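Local coordinates for ribulose-bisphosphate carboxylase (PDB 4NAS), which belongs to the ribulose-bisphosphate carboxylase large-chain family, joining an N-terminal domain to a TIM-barrel catalytic domain, and binds calcium ions, at residues T16-D21 / D105-L110; D21-L26 / G72-E77; N141-M146 / V354-N359. One frame throughout, in Å; residues are numbered along the deposited sequence.

How the interactions relate
Interactions 1 and 2 are two steps across one sheet of the N-terminal domain, and interaction 3 belongs to the TIM-barrel domain. Strand 12-22 serves both of the first two: 108-114 flanks it in interaction 1 and 73-83 in interaction 2, their centres about 10 Å apart and Asp21 common to both. Arg20 NE reaches Asp73 OD2 at 2.5 Å, a salt bridge tying one contact to the other. Interaction 3 lies far off, its centre about 37 Å from that of interaction 1 and about 46 Å from that of interaction 2, with nearest atoms about 20 and 28 Å away. In interaction 3 the side chain of Asn359 is about 8 Å from a bound calcium ion.

Interaction 1: T16-D21 / D105-L110; sequences TYRLRD and DGEIRL
Arg18 and Glu107 both set CG anti to the backbone N (chi1 177° and -177°) and then run out extended, which carries their charged ends from strand 12-22 and the loop leading into 108-114 to the same place. There Arg18 NH1 meets Glu107 OE2 at 3.3 Å in a salt bridge. The oxygen accepts with its anti lone pair, lies in the guanidinium plane, and the two flat groups are only 10° apart. The other oxygen, Glu107 OE1, rests 3.6 Å from Arg20 CD, against the aliphatic part of a chain whose guanidinium goes on to Asp73 and Asp71. The backbones make an antiparallel pair: Arg18 and Arg109 are the hydrogen-bonded residues, with Arg18 N to Arg109 O at 2.9 Å and the return bond from Arg109 N to Arg18 O at 2.8 Å. Antiparallel pairing of this kind joins strands 59-68, 73-83, 12-22 and 108-114 in the N-terminal domain. Arg20 N donates to Glu107 O at 3.2 Å, continuing the pairing into the loop just before strand 108-114 begins. Tyr17, Leu19, Ile108 and Leu110 share the sheet face opposite the Arg18 and Arg109 side chains. On it, Tyr17 CE1 touches Leu110 CD1 at 3.7 Å, while Leu19 and Ile108 lie alongside each other, Leu19 CD2 3.7 Å from Ile108 CD1. Helix 91-99 packs here through Phe99, and Tyr17 OH is bonded to Val98 O.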
loop_
_atom_site.group_PDB
_atom_site.type_symbol
_atom_site.label_atom_id
_atom_site.label_comp_id
_atom_site.label_asym_id
_atom_site.label_seq_id
_atom_site.Cartn_x
_atom_site.Cartn_y
_atom_site.Cartn_z
ATOM N N THR B 16 -0.820 -18.504 -5.317
ATOM C CA THR B 16 -1.047 -19.482 -4.270
ATOM C C THR B 16 -1.442 -18.743 -3.017
ATOM O O THR B 16 -0.706 -17.847 -2.577
ATOM C CB THR B 16 0.236 -20.260 -3.960
ATOM O OG1 THR B 16 0.674 -20.951 -5.130
ATOM C CG2 THR B 16 0.006 -21.269 -2.830
ATOM N N TYR B 17 -2.601 -19.109 -2.460
ATOM C CA TYR B 17 -3.109 -18.532 -1.213
ATOM C C TYR B 17 -3.097 -19.571 -0.106
ATOM O O TYR B 17 -3.344 -20.745 -0.358
ATOM C CB TYR B 17 -4.552 -18.024 -1.384
ATOM C CG TYR B 17 -4.700 -17.092 -2.549
ATOM C CD1 TYR B 17 -4.468 -15.715 -2.400
ATOM C CD2 TYR B 17 -5.035 -17.575 -3.803
ATOM C CE1 TYR B 17 -4.582 -14.865 -3.473
ATOM C CE2 TYR B 17 -5.160 -16.727 -4.887
ATOM C CZ TYR B 17 -4.935 -15.383 -4.722
ATOM O OH TYR B 17 -5.063 -14.534 -5.794
ATOM N N ARG B 18 -2.782 -19.126 1.105
ATOM C CA ARG B 18 -2.961 -19.929 2.312
ATOM C C ARG B 18 -4.187 -19.370 3.020
ATOM O O ARG B 18 -4.249 -18.166 3.301
ATOM C CB ARG B 18 -1.754 -19.765 3.256
ATOM C CG ARG B 18 -1.908 -20.538 4.587
ATOM C CD ARG B 18 -1.088 -19.903 5.719
ATOM N NE ARG B 18 -1.156 -20.670 6.967
ATOM C CZ ARG B 18 -2.054 -20.479 7.935
ATOM N NH1 ARG B 18 -2.989 -19.545 7.819
ATOM N NH2 ARG B 18 -2.019 -21.227 9.027
ATOM N N LEU B 19 -5.148 -20.225 3.341
ATOM C CA LEU B 19 -6.388 -19.755 3.966
ATOM C C LEU B 19 -6.989 -20.794 4.905
ATOM O O LEU B 19 -6.687 -21.992 4.801
ATOM C CB LEU B 19 -7.411 -19.361 2.899
ATOM C CG LEU B 19 -7.758 -20.396 1.815
ATOM C CD1 LEU B 19 -8.858 -21.350 2.245
ATOM C CD2 LEU B 19 -8.143 -19.724 0.508
ATOM N N ARG B 20 -7.841 -20.324 5.815
ATOM C CA ARG B 20 -8.574 -21.206 6.722
ATOM C C ARG B 20 -10.052 -21.223 6.332
ATOM O O ARG B 20 -10.633 -20.177 6.052
ATOM C CB ARG B 20 -8.407 -20.735 8.169
ATOM C CG ARG B 20 -9.203 -21.530 9.179
ATOM C CD ARG B 20 -8.887 -21.092 10.597
ATOM N NE ARG B 20 -9.660 -21.858 11.573
ATOM C CZ ARG B 20 -9.183 -22.308 12.733
ATOM N NH1 ARG B 20 -7.920 -22.082 13.070
ATOM N NH2 ARG B 20 -9.968 -22.999 13.553
ATOM N N ASP B 21 -10.661 -22.404 6.304
ATOM C CA ASP B 21 -12.077 -22.509 5.968
ATOM C C ASP B 21 -12.567 -23.909 6.283
ATOM O O ASP B 21 -11.850 -24.690 6.909
ATOM C CB ASP B 21 -12.311 -22.198 4.491
ATOM C CG ASP B 21 -13.667 -21.557 4.232
ATOM O OD1 ASP B 21 -14.659 -21.955 4.877
ATOM O OD2 ASP B 21 -13.739 -20.649 3.371
ATOM N N ASP B 105 -11.154 -11.276 2.598
ATOM C CA ASP B 105 -12.024 -12.438 2.788
ATOM C C ASP B 105 -11.587 -13.295 3.963
ATOM O O ASP B 105 -11.365 -14.492 3.805
ATOM C CB ASP B 105 -12.111 -13.293 1.512
ATOM C CG ASP B 105 -12.876 -12.594 0.387
ATOM O OD1 ASP B 105 -13.504 -11.545 0.658
ATOM O OD2 ASP B 105 -12.850 -13.092 -0.763
ATOM N N GLY B 106 -11.473 -12.667 5.128
ATOM C CA GLY B 106 -11.073 -13.333 6.357
ATOM C C GLY B 106 -9.623 -13.777 6.424
ATOM O O GLY B 106 -8.703 -13.088 5.973
ATOM N N GLU B 107 -9.398 -14.954 6.999
ATOM C CA GLU B 107 -8.027 -15.455 7.131
ATOM C C GLU B 107 -7.490 -16.013 5.822
ATOM O O GLU B 107 -7.735 -17.161 5.487
ATOM C CB GLU B 107 -7.949 -16.519 8.223
ATOM C CG GLU B 107 -6.536 -17.024 8.455
ATOM C CD GLU B 107 -6.428 -17.884 9.689
ATOM O OE1 GLU B 107 -7.365 -17.841 10.518
ATOM O OE2 GLU B 107 -5.406 -18.603 9.814
ATOM N N ILE B 108 -6.751 -15.195 5.076
ATOM C CA ILE B 108 -6.211 -15.614 3.786
ATOM C C ILE B 108 -4.946 -14.794 3.542
ATOM O O ILE B 108 -4.892 -13.645 3.947
ATOM C CB ILE B 108 -7.218 -15.354 2.633
ATOM C CG1 ILE B 108 -6.678 -15.886 1.315
ATOM C CG2 ILE B 108 -7.605 -13.836 2.512
ATOM C CD1 ILE B 108 -7.772 -16.025 0.253
ATOM N N ARG B 109 -3.950 -15.392 2.902
ATOM C CA ARG B 109 -2.661 -14.731 2.697
ATOM C C ARG B 109 -2.068 -15.131 1.364
ATOM O O ARG B 109 -2.020 -16.326 1.025
ATOM C CB ARG B 109 -1.717 -15.126 3.846
ATOM C CG ARG B 109 -0.317 -14.551 3.814
ATOM C CD ARG B 109 0.479 -15.079 5.031
ATOM N NE ARG B 109 1.491 -14.131 5.493
ATOM C CZ ARG B 109 2.791 -14.262 5.295
ATOM N NH1 ARG B 109 3.270 -15.310 4.639
ATOM N NH2 ARG B 109 3.617 -13.336 5.753
ATOM N N LEU B 110 -1.592 -14.145 0.607
ATOM C CA LEU B 110 -0.935 -14.416 -0.674
ATOM C C LEU B 110 0.523 -14.852 -0.474
ATOM O O LEU B 110 1.355 -14.082 0.053
ATOM C CB LEU B 110 -1.021 -13.171 -1.571
ATOM C CG LEU B 110 -0.317 -13.248 -2.931
ATOM C CD1 LEU B 110 -0.957 -14.310 -3.829
ATOM C CD2 LEU B 110 -0.411 -11.868 -3.584
HETATM O O HOH W 1 -10.544 -17.377 4.767
#

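Interaction 2: D21-L26 / G72-E77; sequences DRKDKL and GDVVAE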
loop_
_atom_site.group_PDB
_atom_site.type_symbol
_atom_site.label_atom_id
_atom_site.label_comp_id
_atom_site.label_asym_id
_atom_site.label_seq_id
_atom_site.Cartn_x
_atom_site.Cartn_y
_atom_site.Cartn_z
ATOM N N ASP B 21 -10.661 -22.404 6.304
ATOM C CA ASP B 21 -12.077 -22.509 5.968
ATOM C C ASP B 21 -12.567 -23.909 6.283
ATOM O O ASP B 21 -11.850 -24.690 6.909
ATOM C CB ASP B 21 -12.311 -22.198 4.491
ATOM C CG ASP B 21 -13.667 -21.557 4.232
ATOM O OD1 ASP B 21 -14.659 -21.955 4.877
ATOM O OD2 ASP B 21 -13.739 -20.649 3.371
ATOM N N ARG B 22 -13.788 -24.225 5.862
ATOM C CA ARG B 22 -14.316 -25.575 6.029
ATOM C C ARG B 22 -14.057 -26.395 4.768
ATOM O O ARG B 22 -14.075 -25.864 3.653
ATOM C CB ARG B 22 -15.807 -25.549 6.366
ATOM C CG ARG B 22 -16.124 -24.757 7.615
ATOM C CD ARG B 22 -17.443 -25.186 8.245
ATOM N NE ARG B 22 -17.400 -26.552 8.767
ATOM C CZ ARG B 22 -16.754 -26.912 9.873
ATOM N NH1 ARG B 22 -16.775 -28.175 10.273
ATOM N NH2 ARG B 22 -16.075 -26.010 10.576
ATOM N N LYS B 23 -13.810 -27.688 4.957
ATOM C CA LYS B 23 -13.381 -28.562 3.870
ATOM C C LYS B 23 -14.325 -28.603 2.667
ATOM O O LYS B 23 -13.875 -28.558 1.517
ATOM C CB LYS B 23 -13.157 -29.980 4.390
ATOM C CG LYS B 23 -11.707 -30.321 4.669
ATOM C CD LYS B 23 -11.578 -31.804 4.988
ATOM C CE LYS B 23 -12.165 -32.656 3.872
ATOM N NZ LYS B 23 -12.240 -34.097 4.246
ATOM N N ASP B 24 -15.627 -28.670 2.928
ATOM C CA ASP B 24 -16.602 -28.869 1.856
ATOM C C ASP B 24 -16.964 -27.582 1.116
ATOM O O ASP B 24 -17.802 -27.592 0.210
ATOM C CB ASP B 24 -17.864 -29.538 2.398
ATOM C CG ASP B 24 -18.470 -28.778 3.562
ATOM O OD1 ASP B 24 -17.762 -27.947 4.174
ATOM O OD2 ASP B 24 -19.656 -29.023 3.867
ATOM N N LYS B 25 -16.321 -26.484 1.496
ATOM C CA LYS B 25 -16.584 -25.195 0.882
ATOM C C LYS B 25 -15.446 -24.832 -0.051
ATOM O O LYS B 25 -15.598 -23.972 -0.917
ATOM C CB LYS B 25 -16.725 -24.113 1.955
ATOM C CG LYS B 25 -17.688 -24.469 3.075
ATOM N N LEU B 26 -14.311 -25.505 0.129
ATOM C CA LEU B 26 -13.083 -25.163 -0.580
ATOM C C LEU B 26 -13.245 -25.159 -2.102
ATOM O O LEU B 26 -12.801 -24.231 -2.787
ATOM C CB LEU B 26 -11.959 -26.117 -0.179
ATOM C CG LEU B 26 -11.266 -25.850 1.153
ATOM C CD1 LEU B 26 -10.181 -26.882 1.391
ATOM C CD2 LEU B 26 -10.683 -24.441 1.193
ATOM N N GLY B 72 -13.021 -28.489 13.102
ATOM C CA GLY B 72 -13.563 -28.783 11.785
ATOM C C GLY B 72 -13.022 -27.883 10.688
ATOM O O GLY B 72 -13.259 -28.128 9.502
ATOM N N ASP B 73 -12.292 -26.842 11.077
ATOM C CA ASP B 73 -11.670 -25.957 10.102
ATOM C C ASP B 73 -10.468 -26.621 9.454
ATOM O O ASP B 73 -9.797 -27.467 10.055
ATOM C CB ASP B 73 -11.213 -24.651 10.757
ATOM C CG ASP B 73 -12.340 -23.658 10.941
ATOM O OD1 ASP B 73 -13.505 -23.987 10.631
ATOM O OD2 ASP B 73 -12.053 -22.541 11.415
ATOM N N VAL B 74 -10.184 -26.209 8.225
ATOM C CA VAL B 74 -9.019 -26.689 7.514
ATOM C C VAL B 74 -8.089 -25.504 7.204
ATOM O O VAL B 74 -8.542 -24.364 7.056
ATOM C CB VAL B 74 -9.457 -27.413 6.216
ATOM C CG1 VAL B 74 -9.896 -26.422 5.148
ATOM C CG2 VAL B 74 -8.357 -28.261 5.691
ATOM N N VAL B 75 -6.789 -25.751 7.153
ATOM C CA VAL B 75 -5.899 -24.777 6.531
ATOM C C VAL B 75 -5.494 -25.374 5.202
ATOM O O VAL B 75 -5.078 -26.527 5.128
ATOM C CB VAL B 75 -4.672 -24.433 7.380
ATOM C CG1 VAL B 75 -3.683 -23.592 6.571
ATOM C CG2 VAL B 75 -5.101 -23.674 8.620
ATOM N N ALA B 76 -5.662 -24.597 4.143
ATOM C CA ALA B 76 -5.407 -25.103 2.812
ATOM C C ALA B 76 -4.671 -24.098 1.952
ATOM O O ALA B 76 -4.646 -22.889 2.245
ATOM C CB ALA B 76 -6.717 -25.514 2.146
ATOM N N GLU B 77 -4.048 -24.613 0.899
ATOM C CA GLU B 77 -3.510 -23.777 -0.158
ATOM C C GLU B 77 -4.374 -23.963 -1.391
ATOM O O GLU B 77 -4.821 -25.071 -1.694
ATOM C CB GLU B 77 -2.066 -24.149 -0.481
ATOM C CG GLU B 77 -1.067 -23.585 0.521
ATOM C CD GLU B 77 0.364 -23.860 0.130
ATOM O OE1 GLU B 77 0.584 -24.464 -0.941
ATOM O OE2 GLU B 77 1.269 -23.472 0.900
#
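Gly72 comes first, its carbonyl oxygen placed over one face of the Arg22 guanidinium, 3.6 Å from NH1 and offset toward the rim. The arginine arrives there because its chain bends at chi3 (66°), folding the head back toward the turn at Gly72. Asp73 follows: its OD1 makes a salt bridge to Arg22 NH2 at 3.3 Å, the carboxylate plane turned 56° from that of the guanidinium, while OD2 has its own partner in Arg20. The aspartate thus stands between two arginines, which would favour its charged form. Next, Val74 supplies the backbone pairing. Its N donates to Asp21 O over a short 2.6 Å, and its O accepts from Asp21 N at 3.0 Å, an antiparallel hydrogen-bonded pair. Its side chain is flanked by Lys23, whose CG lies 4.0 Å from Val74 CB, and meets Leu26 tip to tip, Val74 CG1 3.8 Å from Leu26 CD1. Two residues on, Ala76 CB touches the same Leu26 CD1 at 3.8 Å, so one methyl spans both. Leu26 opens helix 26-36 and also packs on Leu19 and Ile63, setting the start of that helix against strands 12-22, 73-83 and 59-68.

Interaction 3: N141-M146 / V354-N359; sequences NRPLVM and VDLVLN
The terminal methyl of Met146, modelled as selenomethionine, lies over one face of the Asn359 amide, its CE 3.3 Å from Asn359 OD1, brought there by a bend at chi3 (67°); the ND2 of the same amide is bonded to the carbonyl of Ala335. Over one side of the puckered Pro143 ring hangs the Val354 carbonyl oxygen, 3.6 Å from Pro143 CD and 3.2 Å from Pro143 CA, the latter a CA-H...O contact. Proline has no N-H to give this oxygen, and the regular ladder begins one residue later. Leu144 N donates to Leu356 O at 2.9 Å, Leu358 N to Leu144 O at 2.7 Å, and Met146 N to Leu358 O at 2.8 Å, while Val145 N turns to Asp173. These parallel strands are the first and last of the catalytic-domain TIM barrel, so the pairing closes its ring. On the face with Asn359, Met146 CB packs 3.7 Å from Val357 CG1; on the other, Val145 and Leu358 cross and turn toward helix 371-386. Between the two segments themselves the contact is thus made of backbone hydrogen bonds and apolar packing, while the charged Arg142 and Asp355 pair with Asp173 and Arg134 outside them.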
loop_
_atom_site.group_PDB
_atom_site.type_symbol
_atom_site.label_atom_id
_atom_site.label_comp_id
_atom_site.label_asym_id
_atom_site.label_seq_id
_atom_site.Cartn_x
_atom_site.Cartn_y
_atom_site.Cartn_z
ATOM N N ASN B 141 34.476 -6.383 -6.701
ATOM C CA ASN B 141 35.092 -7.534 -6.027
ATOM C C ASN B 141 35.102 -7.466 -4.512
ATOM O O ASN B 141 35.999 -8.006 -3.856
ATOM C CB ASN B 141 36.519 -7.748 -6.534
ATOM C CG ASN B 141 36.563 -8.036 -8.007
ATOM O OD1 ASN B 141 35.851 -8.916 -8.494
ATOM N ND2 ASN B 141 37.376 -7.281 -8.739
ATOM N N ARG B 142 34.108 -6.791 -3.954
ATOM C CA ARG B 142 33.957 -6.718 -2.507
ATOM C C ARG B 142 32.536 -6.260 -2.194
ATOM O O ARG B 142 31.895 -5.601 -3.012
ATOM C CB ARG B 142 34.968 -5.739 -1.905
ATOM C CG ARG B 142 34.789 -4.293 -2.376
ATOM C CD ARG B 142 35.670 -3.355 -1.564
ATOM N NE ARG B 142 35.652 -1.975 -2.042
ATOM C CZ ARG B 142 34.739 -1.075 -1.689
ATOM N NH1 ARG B 142 33.747 -1.427 -0.877
ATOM N NH2 ARG B 142 34.808 0.168 -2.158
ATOM N N PRO B 143 32.011 -6.657 -1.033
ATOM C CA PRO B 143 30.787 -6.001 -0.564
ATOM C C PRO B 143 30.973 -4.487 -0.484
ATOM O O PRO B 143 32.081 -3.989 -0.234
ATOM C CB PRO B 143 30.596 -6.578 0.843
ATOM C CG PRO B 143 31.184 -7.957 0.738
ATOM C CD PRO B 143 32.323 -7.873 -0.269
ATOM N N LEU B 144 29.883 -3.769 -0.712
ATOM C CA LEU B 144 29.874 -2.327 -0.574
ATOM C C LEU B 144 29.598 -1.982 0.878
ATOM O O LEU B 144 29.059 -2.807 1.617
ATOM C CB LEU B 144 28.778 -1.749 -1.460
ATOM C CG LEU B 144 29.147 -1.469 -2.918
ATOM C CD1 LEU B 144 29.366 -2.731 -3.738
ATOM C CD2 LEU B 144 28.060 -0.600 -3.531
ATOM N N VAL B 145 29.952 -0.775 1.299
ATOM C CA VAL B 145 29.723 -0.382 2.690
ATOM C C VAL B 145 28.847 0.852 2.698
ATOM O O VAL B 145 29.156 1.839 2.022
ATOM C CB VAL B 145 31.052 -0.069 3.451
ATOM C CG1 VAL B 145 30.773 0.379 4.876
ATOM C CG2 VAL B 145 31.991 -1.282 3.450
HETATM N N MSE B 146 27.749 0.782 3.446
HETATM C CA MSE B 146 26.827 1.907 3.549
HETATM C C MSE B 146 26.620 2.354 5.001
HETATM O O MSE B 146 26.432 1.519 5.887
HETATM C CB MSE B 146 25.483 1.557 2.903
HETATM C CG MSE B 146 24.434 2.663 2.975
HETATM SE SE MSE B 146 22.931 2.164 1.800
HETATM C CE MSE B 146 22.313 0.641 2.814
ATOM N N VAL B 354 30.077 -11.670 -2.543
ATOM C CA VAL B 354 30.571 -10.296 -2.606
ATOM C C VAL B 354 29.499 -9.275 -3.024
ATOM O O VAL B 354 29.631 -8.090 -2.701
ATOM C CB VAL B 354 31.808 -10.146 -3.528
ATOM C CG1 VAL B 354 32.989 -10.972 -3.000
ATOM C CG2 VAL B 354 31.478 -10.546 -4.943
ATOM N N ASP B 355 28.458 -9.730 -3.733
ATOM C CA ASP B 355 27.366 -8.850 -4.197
ATOM C C ASP B 355 26.400 -8.521 -3.066
ATOM O O ASP B 355 25.304 -9.077 -2.949
ATOM C CB ASP B 355 26.617 -9.448 -5.381
ATOM C CG ASP B 355 27.418 -9.378 -6.676
ATOM O OD1 ASP B 355 28.470 -8.701 -6.711
ATOM O OD2 ASP B 355 26.986 -10.005 -7.656
ATOM N N LEU B 356 26.831 -7.597 -2.228
ATOM C CA LEU B 356 26.200 -7.377 -0.951
ATOM C C LEU B 356 26.465 -5.932 -0.584
ATOM O O LEU B 356 27.524 -5.390 -0.907
ATOM C CB LEU B 356 26.838 -8.310 0.080
ATOM C CG LEU B 356 26.527 -8.125 1.564
ATOM C CD1 LEU B 356 25.071 -8.483 1.838
ATOM C CD2 LEU B 356 27.477 -8.961 2.419
ATOM N N VAL B 357 25.498 -5.291 0.060
ATOM C CA VAL B 357 25.767 -4.008 0.691
ATOM C C VAL B 357 25.788 -4.228 2.196
ATOM O O VAL B 357 24.814 -4.736 2.754
ATOM C CB VAL B 357 24.705 -2.965 0.357
ATOM C CG1 VAL B 357 25.018 -1.647 1.078
ATOM C CG2 VAL B 357 24.616 -2.755 -1.171
ATOM N N LEU B 358 26.905 -3.878 2.844
ATOM C CA LEU B 358 26.971 -3.897 4.296
ATOM C C LEU B 358 26.219 -2.665 4.791
ATOM O O LEU B 358 26.696 -1.536 4.701
ATOM C CB LEU B 358 28.425 -3.964 4.820
ATOM C CG LEU B 358 29.175 -5.251 4.448
ATOM C CD1 LEU B 358 30.688 -5.080 4.575
ATOM C CD2 LEU B 358 28.687 -6.446 5.270
ATOM N N ASN B 359 25.001 -2.915 5.260
ATOM C CA ASN B 359 24.054 -1.880 5.633
ATOM C C ASN B 359 24.245 -1.573 7.112
ATOM O O ASN B 359 23.552 -2.120 7.965
ATOM C CB ASN B 359 22.637 -2.408 5.352
ATOM C CG ASN B 359 21.562 -1.358 5.508
ATOM O OD1 ASN B 359 21.821 -0.258 5.969
ATOM N ND2 ASN B 359 20.327 -1.713 5.144
#